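Local coordinates for Cbs-cp12 (Microcystis aeruginosa PCC 7806, PDB 5NMU), which fuses a pair of CBS domains to a CP12 domain, assembles as a hexamer and probably takes part in the redox regulation of photosynthesis, at residues G20-T23 with V24-V28; G51-E55 with T56-Y60; V83-N86 with P87-V91. All coordinates share one frame; numbering follows the deposited sequence.

Contact 1 of 3, residues G20-T23 with V24-V28; sequences GSAT and VADAV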
loop_
_atom_site.group_PDB
_atom_site.type_symbol
_atom_site.label_atom_id
_atom_site.label_comp_id
_atom_site.label_asym_id
_atom_site.label_seq_id
_atom_site.Cartn_x
_atom_site.Cartn_y
_atom_site.Cartn_z
ATOM N N GLY A 20 28.174 0.005 3.593
ATOM C CA GLY A 20 27.312 -0.449 2.546
ATOM C C GLY A 20 27.876 -1.608 1.727
ATOM O O GLY A 20 27.103 -2.426 1.210
ATOM N N SER A 21 29.203 -1.667 1.628
ATOM C CA SER A 21 29.913 -2.695 0.896
ATOM C C SER A 21 30.014 -4.012 1.642
ATOM O O SER A 21 30.470 -4.976 1.074
ATOM C CB SER A 21 31.310 -2.203 0.579
ATOM O OG SER A 21 31.945 -1.816 1.776
ATOM N N ALA A 22 29.629 -4.056 2.924
ATOM C CA ALA A 22 29.764 -5.277 3.700
ATOM C C ALA A 22 28.719 -6.274 3.233
ATOM O O ALA A 22 27.685 -5.894 2.646
ATOM C CB ALA A 22 29.564 -5.013 5.170
ATOM N N THR A 23 28.965 -7.539 3.544
ATOM C CA THR A 23 28.052 -8.615 3.125
ATOM C C THR A 23 26.896 -8.623 4.115
ATOM O O THR A 23 27.079 -8.237 5.301
ATOM C CB THR A 23 28.731 -9.992 3.157
ATOM O OG1 THR A 23 29.113 -10.317 4.504
ATOM C CG2 THR A 23 29.977 -10.022 2.238
ATOM N N VAL A 24 25.747 -9.123 3.669
ATOM C CA VAL A 24 24.605 -9.276 4.541
ATOM C C VAL A 24 24.986 -10.237 5.701
ATOM O O VAL A 24 24.581 -10.043 6.848
ATOM C CB VAL A 24 23.349 -9.683 3.719
ATOM C CG1 VAL A 24 22.146 -10.071 4.590
ATOM C CG2 VAL A 24 22.977 -8.583 2.739
ATOM N N ALA A 25 25.787 -11.263 5.414
ATOM C CA ALA A 25 26.325 -12.132 6.456
ATOM C C ALA A 25 27.082 -11.385 7.554
ATOM O O ALA A 25 26.965 -11.731 8.747
ATOM C CB ALA A 25 27.240 -13.223 5.834
ATOM N N ASP A 26 27.899 -10.412 7.166
ATOM C CA ASP A 26 28.628 -9.572 8.143
ATOM C C ASP A 26 27.631 -8.830 8.993
ATOM O O ASP A 26 27.760 -8.764 10.211
ATOM C CB ASP A 26 29.593 -8.566 7.459
ATOM C CG ASP A 26 30.875 -9.217 6.898
ATOM O OD1 ASP A 26 31.188 -10.391 7.220
ATOM O OD2 ASP A 26 31.589 -8.528 6.111
ATOM N N ALA A 27 26.617 -8.261 8.352
ATOM C CA ALA A 27 25.601 -7.505 9.083
ATOM C C ALA A 27 24.923 -8.421 10.081
ATOM O O ALA A 27 24.692 -8.018 11.224
ATOM C CB ALA A 27 24.577 -6.892 8.142
ATOM N N VAL A 28 24.627 -9.664 9.655
ATOM C CA VAL A 28 23.889 -10.589 10.491
ATOM C C VAL A 28 24.696 -10.969 11.712
ATOM O O VAL A 28 24.157 -11.033 12.815
ATOM C CB VAL A 28 23.428 -11.829 9.703
ATOM C CG1 VAL A 28 22.864 -12.887 10.617
ATOM C CG2 VAL A 28 22.346 -11.411 8.714
#
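Thr-23 and Asp-26 meet in a helix N-cap, where the loop after strand 17-18 of the first CBS domain turns into helix 24-34. Thr-23 is the N-cap residue. Its OG1 accepts from Asp-26 N at 2.9 Å, with an N-H...O angle of 152°. The hydroxyl sits between its own backbone N and carbonyl carbon (chi1 63°), and this turns OG1 toward the amides of the first helical turn. There it caps an amide of that turn. The main chain of Thr-23 takes part as well. Ala-27 N reaches Thr-23 O at 3.1 Å, in the carbonyl plane.

The carboxylate of Asp-26 lies alongside the cap. Thr-23 OG1 stands over its flat face, 3.2 Å from Asp-26 CG, so the two oxygens are almost equally far from the hydroxyl and neither is bonded to it. Asp-26 OD2 also stays 3.8 Å from Thr-23 N. The cap is therefore one-sided: the reciprocal bond of a capping box is not made. The negative group still lies near the helix N terminus, a position that is probably favourable for it. The methyl of Ala-25 touches Thr-23 OG1 at 3.7 Å, and Ala-22 CB brushes Asp-26 OD2 at 4.2 Å.

The loop is held by backbone bonds from Gly-20 to Tyr-75 and from Ala-22 to Val-74. Thr-23 also packs on Glu-147 of the second subunit. On the buried side of helix 24-34, Val-24 rests on Pro-69, Met-72 and Ile-77 and on Val-62 of helix 55-63, where Val-28 touches Ile-58 of the same helix.

Contact 2 of 3, residues G51-E55 with T56-Y60; sequences GIVTE and TDIVY
Thr-54 and Asp-57 exchange hydrogen bonds where strand 51-54 ends and helix 55-63 begins. Thr-54 OG1 accepts from Asp-57 N at 3.0 Å, with an N-H...O angle of 158°. In return Thr-54 N donates to Asp-57 OD2 at 2.8 Å, meeting that oxygen on its anti side and 28° out of the carboxylate plane. A weak bond from Thr-56 N also reaches Thr-54 OG1. Asp-57 CG lies beside its own backbone N (chi1 -63°), which swings the carboxylate back toward the strand.

These reciprocal bonds make a capping box. Gly-51, Thr-54 and Asp-57 also match the G-x-x-T-x-x-D pattern by which many CBS domains hold the ribose and phosphate of adenosine nucleotides. Such a role here is only an inference.

Water adds to the polar set. One water lies within hydrogen-bonding distance of Ile-52 O and Asp-57 OD2, its oxygen 2.6 Å from OD2, though it has more acceptors in reach than protons to give. Asp-57 OD1 forms a salt bridge with Lys-61, one turn further along the helix.

Backbone bonds build the first turn. Ile-58 N binds Thr-54 O at 3.1 Å, and Val-59 N binds Glu-55 O at 2.9 Å.

Val-53 CG2 meets Ile-58 CG1 loosely at 4.3 Å. Thr-56 CG2 sits over the centre of the Tyr-60 ring, 3.6 Å above its plane, a CH-pi-like contact. Glu-55 OE1 is hydrogen-bonded to Ser-121 OG of the third subunit, and Tyr-60 OH to Ile-103 O of the same subunit.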
loop_
_atom_site.group_PDB
_atom_site.type_symbol
_atom_site.label_atom_id
_atom_site.label_comp_id
_atom_site.label_asym_id
_atom_site.label_seq_id
_atom_site.Cartn_x
_atom_site.Cartn_y
_atom_site.Cartn_z
ATOM N N GLY A 51 22.330 5.745 6.116
ATOM C CA GLY A 51 21.443 4.690 5.647
ATOM C C GLY A 51 21.163 3.790 6.813
ATOM O O GLY A 51 21.762 3.966 7.875
ATOM N N ILE A 52 20.245 2.861 6.621
ATOM C CA ILE A 52 19.865 1.909 7.643
ATOM C C ILE A 52 19.513 0.578 6.967
ATOM O O ILE A 52 18.936 0.548 5.884
ATOM C CB ILE A 52 18.689 2.426 8.532
ATOM C CG1 ILE A 52 18.470 1.494 9.770
ATOM C CG2 ILE A 52 17.398 2.572 7.708
ATOM C CD1 ILE A 52 17.631 2.145 10.851
ATOM N N VAL A 53 19.883 -0.504 7.642
ATOM C CA VAL A 53 19.463 -1.856 7.312
ATOM C C VAL A 53 18.897 -2.484 8.600
ATOM O O VAL A 53 19.499 -2.349 9.708
ATOM C CB VAL A 53 20.606 -2.659 6.640
ATOM C CG1 VAL A 53 21.831 -2.821 7.495
ATOM C CG2 VAL A 53 20.095 -4.015 6.228
ATOM N N THR A 54 17.716 -3.082 8.450
ATOM C CA THR A 54 16.926 -3.581 9.580
ATOM C C THR A 54 16.722 -5.046 9.515
ATOM O O THR A 54 16.904 -5.656 8.446
ATOM C CB THR A 54 15.514 -2.985 9.626
ATOM O OG1 THR A 54 14.706 -3.496 8.550
ATOM C CG2 THR A 54 15.581 -1.445 9.587
ATOM N N GLU A 55 16.323 -5.614 10.649
ATOM C CA GLU A 55 15.889 -7.020 10.694
ATOM C C GLU A 55 14.869 -7.409 9.621
ATOM O O GLU A 55 14.918 -8.534 9.093
ATOM C CB GLU A 55 15.364 -7.391 12.077
ATOM C CG GLU A 55 14.128 -6.605 12.522
ATOM C CD GLU A 55 13.628 -7.034 13.877
ATOM O OE1 GLU A 55 14.270 -7.888 14.460
ATOM O OE2 GLU A 55 12.595 -6.493 14.372
ATOM N N THR A 56 13.932 -6.508 9.353
ATOM C CA THR A 56 12.847 -6.712 8.421
ATOM C C THR A 56 13.416 -6.685 7.008
ATOM O O THR A 56 12.980 -7.497 6.184
ATOM C CB THR A 56 11.693 -5.656 8.667
ATOM O OG1 THR A 56 11.183 -5.782 10.016
ATOM C CG2 THR A 56 10.574 -5.881 7.822
ATOM N N ASP A 57 14.412 -5.835 6.714
ATOM C CA ASP A 57 15.043 -5.886 5.391
ATOM C C ASP A 57 15.661 -7.279 5.159
ATOM O O ASP A 57 15.563 -7.846 4.047
ATOM C CB ASP A 57 16.189 -4.851 5.210
ATOM C CG ASP A 57 15.714 -3.387 5.309
ATOM O OD1 ASP A 57 14.683 -3.081 4.676
ATOM O OD2 ASP A 57 16.380 -2.562 5.989
ATOM N N ILE A 58 16.388 -7.739 6.181
ATOM C CA ILE A 58 17.107 -8.968 6.098
ATOM C C ILE A 58 16.158 -10.179 5.927
ATOM O O ILE A 58 16.332 -10.963 5.023
ATOM C CB ILE A 58 18.093 -9.143 7.253
ATOM C CG1 ILE A 58 19.213 -8.109 7.110
ATOM C CG2 ILE A 58 18.717 -10.537 7.219
ATOM C CD1 ILE A 58 20.011 -7.880 8.368
ATOM N N VAL A 59 15.146 -10.269 6.772
ATOM C CA VAL A 59 14.175 -11.345 6.693
ATOM C C VAL A 59 13.328 -11.308 5.409
ATOM O O VAL A 59 13.124 -12.374 4.749
ATOM C CB VAL A 59 13.290 -11.315 7.961
ATOM C CG1 VAL A 59 12.139 -12.305 7.842
ATOM C CG2 VAL A 59 14.142 -11.593 9.187
ATOM N N TYR A 60 12.810 -10.107 5.046
ATOM C CA TYR A 60 11.969 -9.996 3.844
ATOM C C TYR A 60 12.737 -10.141 2.550
ATOM O O TYR A 60 12.235 -10.748 1.633
ATOM C CB TYR A 60 11.222 -8.676 3.764
ATOM C CG TYR A 60 10.076 -8.504 4.732
ATOM C CD1 TYR A 60 9.857 -9.363 5.838
ATOM C CD2 TYR A 60 9.228 -7.444 4.577
ATOM C CE1 TYR A 60 8.807 -9.153 6.741
ATOM C CE2 TYR A 60 8.150 -7.255 5.429
ATOM C CZ TYR A 60 7.956 -8.083 6.527
ATOM O OH TYR A 60 6.891 -7.764 7.332
HETATM O O HOH W 1 15.911 0.021 5.838
HETATM O O HOH W 2 12.910 -2.282 7.433
#

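Contact 3 of 3, residues V83-N86 with P87-V91; sequences VVVN and PELGV
Asn-86 lays its side chain across Pro-87, and the two groups cross at a slant. Its CG points away from the backbone N (chi1 177°), which brings OD1 forward along the chain. OD1 then rests 3.1 Å from Pro-87 CD and accepts from Glu-88 N at 3.0 Å. The donor is tilted 31° from the amide plane, so the bond is off-plane but still fairly straight at hydrogen. Glu-88 CB packs against the same oxygen at 3.5 Å. The Glu-88 chain runs on outward, and its OE1 makes a salt bridge with Lys-112 of the second subunit.

The main chain of Asn-86 is used as well. Its O accepts from Leu-89 N at 3.1 Å, with the donor well above the carbonyl plane. Leu-89 turns back toward the incoming chain, and its CD2 meets Val-85 CG1 at 4.3 Å. Both side chains also pack on Val-94 of helix 91-101.

With an alanine here in place of Asn-86 OD1 is gone, and Glu-88 N would probably lose this acceptor, leaving the turn to the backbone bond of Leu-89.

The pattern is an Asx turn, Asn-86 to Glu-88, combined with a type I beta turn, Asn-86 to Leu-89. It reverses the chain in the second CBS domain just before Gly-90, the N-cap of helix 91-101.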
loop_
_atom_site.group_PDB
_atom_site.type_symbol
_atom_site.label_atom_id
_atom_site.label_comp_id
_atom_site.label_asym_id
_atom_site.label_seq_id
_atom_site.Cartn_x
_atom_site.Cartn_y
_atom_site.Cartn_z
ATOM N N VAL A 83 14.995 7.819 6.642
ATOM C CA VAL A 83 14.332 8.760 7.538
ATOM C C VAL A 83 15.180 8.822 8.758
ATOM O O VAL A 83 15.581 7.772 9.287
ATOM C CB VAL A 83 12.931 8.256 7.946
ATOM C CG1 VAL A 83 12.310 9.082 9.046
ATOM C CG2 VAL A 83 12.004 8.214 6.740
ATOM N N VAL A 84 15.409 10.041 9.246
ATOM C CA VAL A 84 16.230 10.313 10.417
ATOM C C VAL A 84 15.401 11.109 11.461
ATOM O O VAL A 84 14.410 11.764 11.130
ATOM C CB VAL A 84 17.537 11.071 10.053
ATOM C CG1 VAL A 84 18.194 10.491 8.797
ATOM C CG2 VAL A 84 17.311 12.570 9.902
ATOM N N VAL A 85 15.845 11.023 12.713
ATOM C CA VAL A 85 15.186 11.626 13.854
ATOM C C VAL A 85 16.187 12.616 14.519
ATOM O O VAL A 85 17.309 12.216 14.840
ATOM C CB VAL A 85 14.765 10.535 14.865
ATOM C CG1 VAL A 85 14.303 11.161 16.190
ATOM C CG2 VAL A 85 13.639 9.684 14.290
ATOM N N ASN A 86 15.752 13.889 14.681
ATOM C CA ASN A 86 16.448 14.977 15.436
ATOM C C ASN A 86 16.433 14.571 16.914
ATOM O O ASN A 86 15.374 14.152 17.383
ATOM C CB ASN A 86 15.663 16.336 15.183
ATOM C CG ASN A 86 16.208 17.576 15.946
ATOM O OD1 ASN A 86 16.782 17.540 17.079
ATOM N ND2 ASN A 86 15.969 18.743 15.326
ATOM N N PRO A 87 17.574 14.696 17.654
ATOM C CA PRO A 87 17.613 14.285 19.065
ATOM C C PRO A 87 16.573 14.952 19.952
ATOM O O PRO A 87 16.099 14.292 20.874
ATOM C CB PRO A 87 19.012 14.648 19.502
ATOM C CG PRO A 87 19.424 15.751 18.574
ATOM C CD PRO A 87 18.894 15.225 17.249
ATOM N N GLU A 88 16.200 16.218 19.652
ATOM C CA GLU A 88 15.208 16.981 20.418
ATOM C C GLU A 88 13.734 16.684 20.121
ATOM O O GLU A 88 12.816 17.179 20.817
ATOM C CB GLU A 88 15.454 18.498 20.214
ATOM C CG GLU A 88 16.835 18.889 20.716
ATOM C CD GLU A 88 17.057 20.405 20.776
ATOM O OE1 GLU A 88 16.954 21.078 19.729
ATOM O OE2 GLU A 88 17.289 20.917 21.881
ATOM N N LEU A 89 13.488 15.857 19.114
ATOM C CA LEU A 89 12.118 15.586 18.689
ATOM C C LEU A 89 11.369 14.892 19.808
ATOM O O LEU A 89 11.805 13.863 20.326
ATOM C CB LEU A 89 12.079 14.744 17.404
ATOM C CG LEU A 89 10.712 14.571 16.719
ATOM C CD1 LEU A 89 10.192 15.942 16.254
ATOM C CD2 LEU A 89 10.812 13.659 15.511
ATOM N N GLY A 90 10.260 15.493 20.192
ATOM C CA GLY A 90 9.407 14.940 21.211
ATOM C C GLY A 90 8.934 13.530 20.811
ATOM O O GLY A 90 8.671 13.217 19.646
ATOM N N VAL A 91 8.846 12.675 21.811
ATOM C CA VAL A 91 8.515 11.287 21.600
ATOM C C VAL A 91 7.133 11.042 20.952
ATOM O O VAL A 91 6.945 10.036 20.309
ATOM C CB VAL A 91 8.654 10.493 22.912
ATOM C CG1 VAL A 91 10.114 10.489 23.411
ATOM C CG2 VAL A 91 7.708 11.012 23.984
#

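From the N terminus the three contacts come in series. Each closes only a short local turn, and none nests in or crosses another. Contact 1 starts helix 24-34 and contact 2 starts helix 55-63, both in the first CBS domain. The two helices meet at Val-28 CG2 and Ile-58 CG2, 4.0 Å apart, so these contacts touch. Contact 3 follows in the second CBS domain and leads into helix 91-101. It touches neither of the others: its nearest atoms lie about 6 Å from contact 2 and about 15 Å from contact 1. Contacts 1 and 2 both touch the third subunit, and contacts 1 and 3 the second.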